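Local atomic coordinates of putative adenylate cyclase (Vibrio parahaemolyticus, PDB entry 2ACA), a protein that belongs to the CYTH family and probably acts, like class IV adenylate cyclases and related enzymes, on substrates that carry a triphosphate. Residues Phe47-Thr50 with Pro51-Leu55; Asp128-Asp131 with Gly132-His135; Arg155-Ala158 with Leu159-Phe163; Phe163-Ser166 with Glu167-Glu171. All coordinates share one frame; numbering follows the deposited sequence.

The four contacts are all local turns or helix segments, arranged around the antiparallel sheet that in CYTH proteins curves into a tunnel. Contact 1, at the end of strand 35-49, and contact 3, on helix 152-162, lie on opposite sides of the chain's centre, about 36 Å apart between centres. Contacts 3 and 4 share Phe163 and touch, their centres about 9 Å apart. Contact 2, the tip of hairpin 123-130/134-143, approaches contact 4 to about 7 Å between nearest atoms without touching it. In contact 2, Asp128 has its side chain about 6 Å from a bound phosphate, probably from the crystallisation liquor but consistent with an anion-binding pocket.

Contact 1: residues Phe47-Thr50 with Pro51-Leu55; sequences FYDT and PQRTL
Asp49 accepts the backbone N of Leu55 on its OD1 at 3.0 Å, on the syn side of the carboxylate. The same oxygen takes Thr50 N on its anti side (OD1 to N 2.6 Å), while OD2 is bonded by Thr56 OG1. With CG anti to the backbone N (chi1 -153°), the carboxylate is carried toward the first turn of helix 54-57, where its negative charge would probably interact favourably with the N-terminal amides. Thr50 contributes through its hydroxyl, OG1 receiving Thr54 N at 3.3 Å. Gln52 bends back at chi2 (-94°) and brings NE2 to 2.9 Å from Thr50 OG1, which lies nearly in the plane of the amide. The type I turn is closed by Arg53 N, 3.0 Å from Thr50 O. Arg53 NH1 adds only a weak bond to that carbonyl, its stronger partner being Glu106. Leu55 CB packs 3.4 Å from Asp49 OD1. This turn from strand to helix, with Arg53 at the N-cap position, follows the end of strand 35-49, which runs between strands 106-120 and 61-68: Asp49 pairs through its backbone with Glu106, Tyr48 with Leu62, and Leu55 lies against Leu62 and Tyr105.

Contact 2: residues Asp128-Asp131 with Gly132-His135; sequences DFLD and GFGH
Gly132 N lies 2.9 Å from Leu130 O, at an angle too poor for a hydrogen bond, as the chain swings back with a positive phi of 106° that glycine accommodates readily. The hairpin tip between strands 123-130 and 134-143 turns here.

Phe133 follows, and its backbone N bonds to Leu130 O at 3.0 Å, coming from above the carbonyl plane. Its ring presents an edge to Leu130 CB, but the side chain is poorly ordered, and the exact fit of this apolar contact is doubtful. Leu179 also touches the Phe133 ring.

Gly134 comes next, again with positive phi, and gives its N to the same Leu130 O at 3.1 Å, this time in the carbonyl plane. Two consecutive residues therefore face Leu130, which defines a classic beta bulge. Gly134 O in turn accepts Leu130 N at 3.0 Å, completing the hydrogen-bonded pair.

His135 closes the segment in a non-hydrogen-bonded pair with Phe129. Having CG anti to the backbone N (chi1 169°) carries the Phe129 ring to that of His135, which it meets obliquely, with planes at 43°. Phe129 CD1 stands over one face of the imidazole, 3.3 Å from His135 CE1, and Phe129 CB makes a CH-pi contact with the imidazole. His135 CA also approaches Asp128 O at 3.2 Å in a CA-H...O contact, and His22 meets the imidazole ring as well.

Chemically, one carbonyl satisfies two successive amides where the strands are out of step; beyond the bulge, the Phe129 and His135 side chains add an oblique ring contact and a CH-pi contact to the backbone pairing. Asp128, salt-bridged to Arg115, keeps its carboxylate for the neighbouring strand.

Contact 3: residues Arg155-Ala158 with Leu159-Phe163; sequences RLVA and LAQQF
Leu159 gives its backbone N to Arg155 O at 2.7 Å, the first of a run of main-chain bonds along helix 152-162. Ala160 N follows to Leu156 O at 2.8 Å, and Gln161 N to Val157 O, also at 2.8 Å. All three donors sit somewhat tilted from the planes of the carbonyls they use, and each joins residues four apart, as in a regular alpha-helix.

The pattern then changes. Gln162 N reaches Ala158 O only weakly, at 3.3 Å, and finds a closer acceptor in Leu159 O at 2.9 Å. Phe163 N likewise bonds to Ala160 O, three residues back, so the hydrogen bonding tightens toward 3-10 spacing as the helix runs into the loop.

Side-chain carbons come close to several of these carbonyls. Gln161 has CG beside the backbone N (chi1 -63°) and lays that carbon 3.0 Å from Val157 O, its chain then running extended past CG. Leu159 CB stands close to Arg155 O, with CG anti to the backbone N (chi1 -177°); the side chain packs on Phe123 and Phe139. Leu156 covers Val13, Leu15 and Phe139. Phe163 turns a ring edge toward Leu159 O, with CD1 at 3.6 Å, and is stacked with Phe25.

In chemical terms, the carbonyls of Arg155, Leu156 and Val157 are satisfied within the helix by backbone donors. Leu156 and Leu159, with Val157 and Ala160, meet the sheet, the leucines by apolar packing, and the weaker fourth bond marks where the helix's regularity fades.

Contact 4: residues Phe163-Ser166 with Glu167-Glu171; sequences FHLS and EADRE
Asp169 OD2 is gripped by two donors of Ser166: the backbone N at 2.6 Å, on the anti side of the carboxylate, and the hydroxyl OG at 3.1 Å, from well above the carboxylate plane. Both groups converge because Ser166 OG lies between its backbone N and carbonyl carbon (chi1 52°), turned to the oxygen that also takes the amide. On the other partner, CG of Asp169 lies beside its own backbone N (chi1 -61°), which brings OD2 back to the N and OG of Ser166. Leu165 CA comes within 3.3 Å of the same OD2.

The main chain answers in the other direction. Asp169 N bonds to Ser166 O from above the carbonyl plane; the modelled separation is short, and its exact value deserves caution. Arg170 N adds a weak bond to that carbonyl at 3.4 Å and a firmer one to Glu167 O at 3.0 Å. The Ser166 amide is thus held by an acid three residues on, in a turn where 167-169 have helical backbone angles without the regular bonds. At the surface, Arg170 NE and Glu167 OE1 form only a long salt bridge, and Glu167 is poorly ordered.

The turn follows helix 152-162 and leads the chain back alongside strand 11-19: Asp169 and Glu171 bond through their backbones to Arg18 and Lys16, Leu165 rests on Tyr17 and Phe139, and Phe163 packs against helix 22-30.

Contact 1: residues Phe47-Thr50 with Pro51-Leu55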
# COMPACT_ATOMS: atom_id res chain seq x y z
N PHE A 47 5.18 2.37 -13.82
CA PHE A 47 5.53 0.95 -13.84
C PHE A 47 6.92 0.76 -13.23
O PHE A 47 7.85 1.52 -13.53
CB PHE A 47 5.52 0.40 -15.27
CG PHE A 47 4.18 0.45 -15.93
CD1 PHE A 47 3.57 1.68 -16.20
CD2 PHE A 47 3.51 -0.72 -16.26
CE1 PHE A 47 2.31 1.73 -16.79
CE2 PHE A 47 2.25 -0.69 -16.84
CZ PHE A 47 1.64 0.54 -17.11
N TYR A 48 7.06 -0.26 -12.39
CA TYR A 48 8.34 -0.54 -11.73
C TYR A 48 8.92 -1.91 -12.01
O TYR A 48 8.20 -2.85 -12.35
CB TYR A 48 8.21 -0.41 -10.21
CG TYR A 48 7.94 0.97 -9.72
CD1 TYR A 48 6.67 1.52 -9.80
CD2 TYR A 48 8.96 1.74 -9.15
CE1 TYR A 48 6.41 2.80 -9.33
CE2 TYR A 48 8.71 3.01 -8.68
CZ TYR A 48 7.44 3.54 -8.78
OH TYR A 48 7.19 4.80 -8.32
N ASP A 49 10.23 -2.01 -11.84
CA ASP A 49 10.95 -3.26 -12.00
C ASP A 49 12.38 -3.09 -11.49
O ASP A 49 12.83 -1.97 -11.26
CB ASP A 49 10.96 -3.71 -13.47
CG ASP A 49 11.09 -5.23 -13.60
OD1 ASP A 49 11.58 -5.87 -12.65
OD2 ASP A 49 10.71 -5.78 -14.66
N THR A 50 13.08 -4.19 -11.30
CA THR A 50 14.46 -4.15 -10.82
C THR A 50 15.38 -3.81 -11.99
O THR A 50 14.94 -3.70 -13.13
CB THR A 50 14.88 -5.50 -10.23
OG1 THR A 50 14.89 -6.48 -11.27
CG2 THR A 50 13.91 -5.94 -9.14
N PRO A 51 16.68 -3.64 -11.71
CA PRO A 51 17.63 -3.32 -12.78
C PRO A 51 17.66 -4.36 -13.91
O PRO A 51 17.68 -3.99 -15.08
CB PRO A 51 18.96 -3.20 -12.05
CG PRO A 51 18.53 -2.64 -10.72
CD PRO A 51 17.33 -3.50 -10.39
N GLN A 52 17.66 -5.64 -13.57
CA GLN A 52 17.69 -6.67 -14.61
C GLN A 52 16.31 -6.97 -15.19
O GLN A 52 16.15 -7.89 -16.00
CB GLN A 52 18.34 -7.97 -14.11
CG GLN A 52 17.68 -8.60 -12.91
CD GLN A 52 18.33 -8.19 -11.61
OE1 GLN A 52 19.50 -8.47 -11.37
NE2 GLN A 52 17.57 -7.51 -10.76
N ARG A 53 15.31 -6.19 -14.78
CA ARG A 53 13.95 -6.34 -15.29
C ARG A 53 13.37 -7.72 -14.98
O ARG A 53 12.73 -8.34 -15.83
CB ARG A 53 13.94 -6.09 -16.80
CG ARG A 53 14.42 -4.70 -17.19
CD ARG A 53 13.45 -3.63 -16.72
NE ARG A 53 13.81 -2.29 -17.17
CZ ARG A 53 14.75 -1.53 -16.61
NH1 ARG A 53 15.43 -1.97 -15.56
NH2 ARG A 53 14.99 -0.32 -17.09
N THR A 54 13.58 -8.16 -13.75
CA THR A 54 13.11 -9.46 -13.26
C THR A 54 11.60 -9.70 -13.38
O THR A 54 11.17 -10.78 -13.82
CB THR A 54 13.55 -9.63 -11.80
OG1 THR A 54 14.98 -9.57 -11.75
CG2 THR A 54 13.07 -10.96 -11.22
N LEU A 55 10.81 -8.73 -12.98
CA LEU A 55 9.37 -8.86 -13.08
C LEU A 55 8.91 -9.00 -14.54
O LEU A 55 8.04 -9.81 -14.86
CB LEU A 55 8.69 -7.66 -12.43
CG LEU A 55 8.91 -7.59 -10.92
CD1 LEU A 55 8.31 -6.31 -10.37
CD2 LEU A 55 8.29 -8.81 -10.25

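Contact 2: residues Asp128-Asp131 with Gly132-His135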
# COMPACT_ATOMS: atom_id res chain seq x y z
N ASP A 128 -11.17 5.22 -22.23
CA ASP A 128 -9.91 5.95 -22.17
C ASP A 128 -9.63 6.77 -23.41
O ASP A 128 -10.11 6.47 -24.50
CB ASP A 128 -8.76 4.96 -21.98
CG ASP A 128 -8.82 4.23 -20.67
OD1 ASP A 128 -8.16 3.18 -20.54
OD2 ASP A 128 -9.54 4.70 -19.76
N PHE A 129 -8.81 7.81 -23.24
CA PHE A 129 -8.42 8.65 -24.36
C PHE A 129 -6.93 8.96 -24.32
O PHE A 129 -6.47 9.74 -23.48
CB PHE A 129 -9.18 9.97 -24.37
CG PHE A 129 -8.61 10.97 -25.35
CD1 PHE A 129 -8.65 10.72 -26.72
CD2 PHE A 129 -8.01 12.14 -24.90
CE1 PHE A 129 -8.10 11.61 -27.62
CE2 PHE A 129 -7.46 13.04 -25.79
CZ PHE A 129 -7.50 12.78 -27.16
N LEU A 130 -6.19 8.35 -25.22
CA LEU A 130 -4.77 8.62 -25.27
C LEU A 130 -4.57 9.68 -26.33
O LEU A 130 -4.83 9.45 -27.52
CB LEU A 130 -3.99 7.37 -25.62
CG LEU A 130 -3.12 6.77 -24.53
CD1 LEU A 130 -3.98 6.25 -23.39
CD2 LEU A 130 -2.30 5.65 -25.16
N ASP A 131 -4.12 10.84 -25.89
CA ASP A 131 -3.88 11.95 -26.79
C ASP A 131 -2.95 11.42 -27.87
O ASP A 131 -1.86 10.94 -27.57
CB ASP A 131 -3.23 13.11 -26.02
CG ASP A 131 -2.97 14.31 -26.89
OD1 ASP A 131 -2.15 14.21 -27.83
OD2 ASP A 131 -3.59 15.38 -26.64
N GLY A 132 -3.42 11.47 -29.11
CA GLY A 132 -2.63 11.02 -30.25
C GLY A 132 -2.99 9.71 -30.89
O GLY A 132 -2.85 9.56 -32.12
N PHE A 133 -3.49 8.77 -30.08
CA PHE A 133 -3.83 7.40 -30.54
C PHE A 133 -5.31 7.05 -30.50
O PHE A 133 -5.73 6.01 -31.03
CB PHE A 133 -2.99 6.44 -29.71
CG PHE A 133 -1.72 7.07 -29.22
CD1 PHE A 133 -0.58 7.10 -30.01
CD2 PHE A 133 -1.71 7.75 -27.99
CE1 PHE A 133 0.55 7.79 -29.59
CE2 PHE A 133 -0.61 8.44 -27.55
CZ PHE A 133 0.53 8.48 -28.34
N GLY A 134 -6.12 7.92 -29.89
CA GLY A 134 -7.55 7.69 -29.88
C GLY A 134 -8.18 7.17 -28.61
O GLY A 134 -7.55 7.11 -27.55
N HIS A 135 -9.45 6.80 -28.74
CA HIS A 135 -10.25 6.28 -27.65
C HIS A 135 -10.25 4.76 -27.57
O HIS A 135 -10.32 4.07 -28.59
CB HIS A 135 -11.70 6.76 -27.79
CG HIS A 135 -11.88 8.23 -27.61
ND1 HIS A 135 -11.31 9.16 -28.45
CD2 HIS A 135 -12.57 8.94 -26.69
CE1 HIS A 135 -11.64 10.38 -28.06
NE2 HIS A 135 -12.41 10.27 -26.99

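Contact 3: residues Arg155-Ala158 with Leu159-Phe163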
# COMPACT_ATOMS: atom_id res chain seq x y z
N ARG A 155 -20.24 -13.09 -21.35
CA ARG A 155 -21.21 -12.04 -21.06
C ARG A 155 -20.49 -10.72 -21.29
O ARG A 155 -21.13 -9.70 -21.55
CB ARG A 155 -21.72 -12.13 -19.62
CG ARG A 155 -23.23 -11.87 -19.53
CD ARG A 155 -23.68 -11.49 -18.13
NE ARG A 155 -23.30 -12.48 -17.12
CZ ARG A 155 -23.64 -12.40 -15.84
NH1 ARG A 155 -24.39 -11.39 -15.41
NH2 ARG A 155 -23.23 -13.33 -14.99
N LEU A 156 -19.17 -10.74 -21.18
CA LEU A 156 -18.36 -9.55 -21.43
C LEU A 156 -18.48 -9.22 -22.91
O LEU A 156 -18.67 -8.06 -23.29
CB LEU A 156 -16.89 -9.79 -21.08
CG LEU A 156 -16.43 -9.32 -19.70
CD1 LEU A 156 -14.95 -9.64 -19.51
CD2 LEU A 156 -16.68 -7.83 -19.57
N VAL A 157 -18.36 -10.25 -23.75
CA VAL A 157 -18.49 -10.07 -25.19
C VAL A 157 -19.92 -9.62 -25.47
O VAL A 157 -20.15 -8.71 -26.27
CB VAL A 157 -18.20 -11.38 -25.96
CG1 VAL A 157 -18.38 -11.17 -27.46
CG2 VAL A 157 -16.78 -11.86 -25.67
N ALA A 158 -20.87 -10.26 -24.79
CA ALA A 158 -22.28 -9.91 -24.96
C ALA A 158 -22.46 -8.43 -24.67
O ALA A 158 -23.01 -7.68 -25.48
CB ALA A 158 -23.14 -10.74 -24.00
N LEU A 159 -21.98 -8.01 -23.50
CA LEU A 159 -22.07 -6.61 -23.11
C LEU A 159 -21.41 -5.73 -24.17
O LEU A 159 -21.96 -4.71 -24.58
CB LEU A 159 -21.39 -6.39 -21.75
CG LEU A 159 -21.46 -4.99 -21.14
CD1 LEU A 159 -22.91 -4.57 -20.96
CD2 LEU A 159 -20.72 -4.97 -19.80
N ALA A 160 -20.22 -6.14 -24.61
CA ALA A 160 -19.49 -5.40 -25.62
C ALA A 160 -20.35 -5.22 -26.87
O ALA A 160 -20.36 -4.14 -27.48
CB ALA A 160 -18.19 -6.12 -25.98
N GLN A 161 -21.07 -6.27 -27.24
CA GLN A 161 -21.93 -6.25 -28.42
C GLN A 161 -23.01 -5.18 -28.31
O GLN A 161 -23.47 -4.65 -29.32
CB GLN A 161 -22.58 -7.62 -28.63
CG GLN A 161 -21.59 -8.74 -28.91
CD GLN A 161 -22.26 -10.03 -29.36
OE1 GLN A 161 -23.21 -10.49 -28.74
NE2 GLN A 161 -21.75 -10.62 -30.44
N GLN A 162 -23.40 -4.86 -27.08
CA GLN A 162 -24.42 -3.85 -26.84
C GLN A 162 -23.95 -2.48 -27.33
O GLN A 162 -24.76 -1.65 -27.74
CB GLN A 162 -24.79 -3.79 -25.36
CG GLN A 162 -25.46 -5.06 -24.84
CD GLN A 162 -25.98 -4.92 -23.41
OE1 GLN A 162 -26.76 -4.02 -23.11
NE2 GLN A 162 -25.56 -5.82 -22.53
N PHE A 163 -22.64 -2.25 -27.27
CA PHE A 163 -22.08 -0.97 -27.71
C PHE A 163 -21.73 -0.99 -29.19
O PHE A 163 -21.13 -0.04 -29.72
CB PHE A 163 -20.85 -0.60 -26.88
CG PHE A 163 -21.17 -0.16 -25.50
CD1 PHE A 163 -21.57 -1.09 -24.54
CD2 PHE A 163 -21.14 1.18 -25.16
CE1 PHE A 163 -21.94 -0.68 -23.26
CE2 PHE A 163 -21.51 1.60 -23.88
CZ PHE A 163 -21.91 0.67 -22.93

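Contact 4: residues Phe163-Ser166 with Glu167-Glu171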
# COMPACT_ATOMS: atom_id res chain seq x y z
N PHE A 163 -22.64 -2.25 -27.27
CA PHE A 163 -22.08 -0.97 -27.71
C PHE A 163 -21.73 -0.99 -29.19
O PHE A 163 -21.13 -0.04 -29.72
CB PHE A 163 -20.85 -0.60 -26.88
CG PHE A 163 -21.17 -0.16 -25.50
CD1 PHE A 163 -21.57 -1.09 -24.54
CD2 PHE A 163 -21.14 1.18 -25.16
CE1 PHE A 163 -21.94 -0.68 -23.26
CE2 PHE A 163 -21.51 1.60 -23.88
CZ PHE A 163 -21.91 0.67 -22.93
N HIS A 164 -22.11 -2.08 -29.85
CA HIS A 164 -21.86 -2.23 -31.28
C HIS A 164 -20.36 -2.34 -31.56
O HIS A 164 -19.83 -1.66 -32.44
CB HIS A 164 -22.47 -1.04 -32.03
CG HIS A 164 -23.85 -0.70 -31.58
ND1 HIS A 164 -24.92 -1.57 -31.70
CD2 HIS A 164 -24.34 0.42 -30.99
CE1 HIS A 164 -26.00 -1.01 -31.18
NE2 HIS A 164 -25.68 0.20 -30.75
N LEU A 165 -19.69 -3.21 -30.81
CA LEU A 165 -18.26 -3.44 -30.97
C LEU A 165 -18.02 -4.89 -31.37
O LEU A 165 -18.35 -5.81 -30.63
CB LEU A 165 -17.51 -3.12 -29.67
CG LEU A 165 -16.97 -1.69 -29.51
CD1 LEU A 165 -18.03 -0.68 -29.85
CD2 LEU A 165 -16.51 -1.49 -28.08
N SER A 166 -17.44 -5.08 -32.55
CA SER A 166 -17.16 -6.41 -33.07
C SER A 166 -15.73 -6.84 -32.78
O SER A 166 -14.88 -6.02 -32.41
CB SER A 166 -17.42 -6.44 -34.58
OG SER A 166 -16.74 -5.40 -35.25
N GLU A 167 -15.47 -8.14 -32.93
CA GLU A 167 -14.14 -8.68 -32.69
C GLU A 167 -13.12 -7.89 -33.50
O GLU A 167 -11.95 -7.82 -33.14
CB GLU A 167 -14.11 -10.16 -33.09
CG GLU A 167 -12.95 -10.96 -32.50
CD GLU A 167 -13.05 -11.11 -30.99
OE1 GLU A 167 -12.17 -11.77 -30.40
OE2 GLU A 167 -14.02 -10.58 -30.39
N ALA A 168 -13.58 -7.31 -34.60
CA ALA A 168 -12.72 -6.52 -35.47
C ALA A 168 -12.27 -5.25 -34.75
O ALA A 168 -11.29 -4.61 -35.13
CB ALA A 168 -13.45 -6.16 -36.76
N ASP A 169 -13.00 -4.88 -33.70
CA ASP A 169 -12.69 -3.70 -32.91
C ASP A 169 -11.73 -4.04 -31.76
O ASP A 169 -11.07 -3.16 -31.20
CB ASP A 169 -13.98 -3.08 -32.35
CG ASP A 169 -14.93 -2.64 -33.44
OD1 ASP A 169 -14.50 -1.86 -34.33
OD2 ASP A 169 -16.11 -3.05 -33.41
N ARG A 170 -11.67 -5.32 -31.42
CA ARG A 170 -10.81 -5.81 -30.36
C ARG A 170 -9.39 -5.30 -30.48
O ARG A 170 -8.81 -5.31 -31.56
CB ARG A 170 -10.79 -7.34 -30.37
CG ARG A 170 -11.98 -7.99 -29.69
CD ARG A 170 -11.77 -8.10 -28.18
NE ARG A 170 -10.92 -9.24 -27.84
CZ ARG A 170 -9.85 -9.17 -27.04
NH1 ARG A 170 -9.50 -8.02 -26.49
NH2 ARG A 170 -9.15 -10.27 -26.78
N GLU A 171 -8.84 -4.84 -29.36
CA GLU A 171 -7.48 -4.34 -29.32
C GLU A 171 -6.67 -5.27 -28.42
O GLU A 171 -6.93 -5.37 -27.22
CB GLU A 171 -7.43 -2.92 -28.76
CG GLU A 171 -6.02 -2.40 -28.51
CD GLU A 171 -5.20 -2.30 -29.77
OE1 GLU A 171 -5.50 -1.42 -30.61
OE2 GLU A 171 -4.25 -3.09 -29.94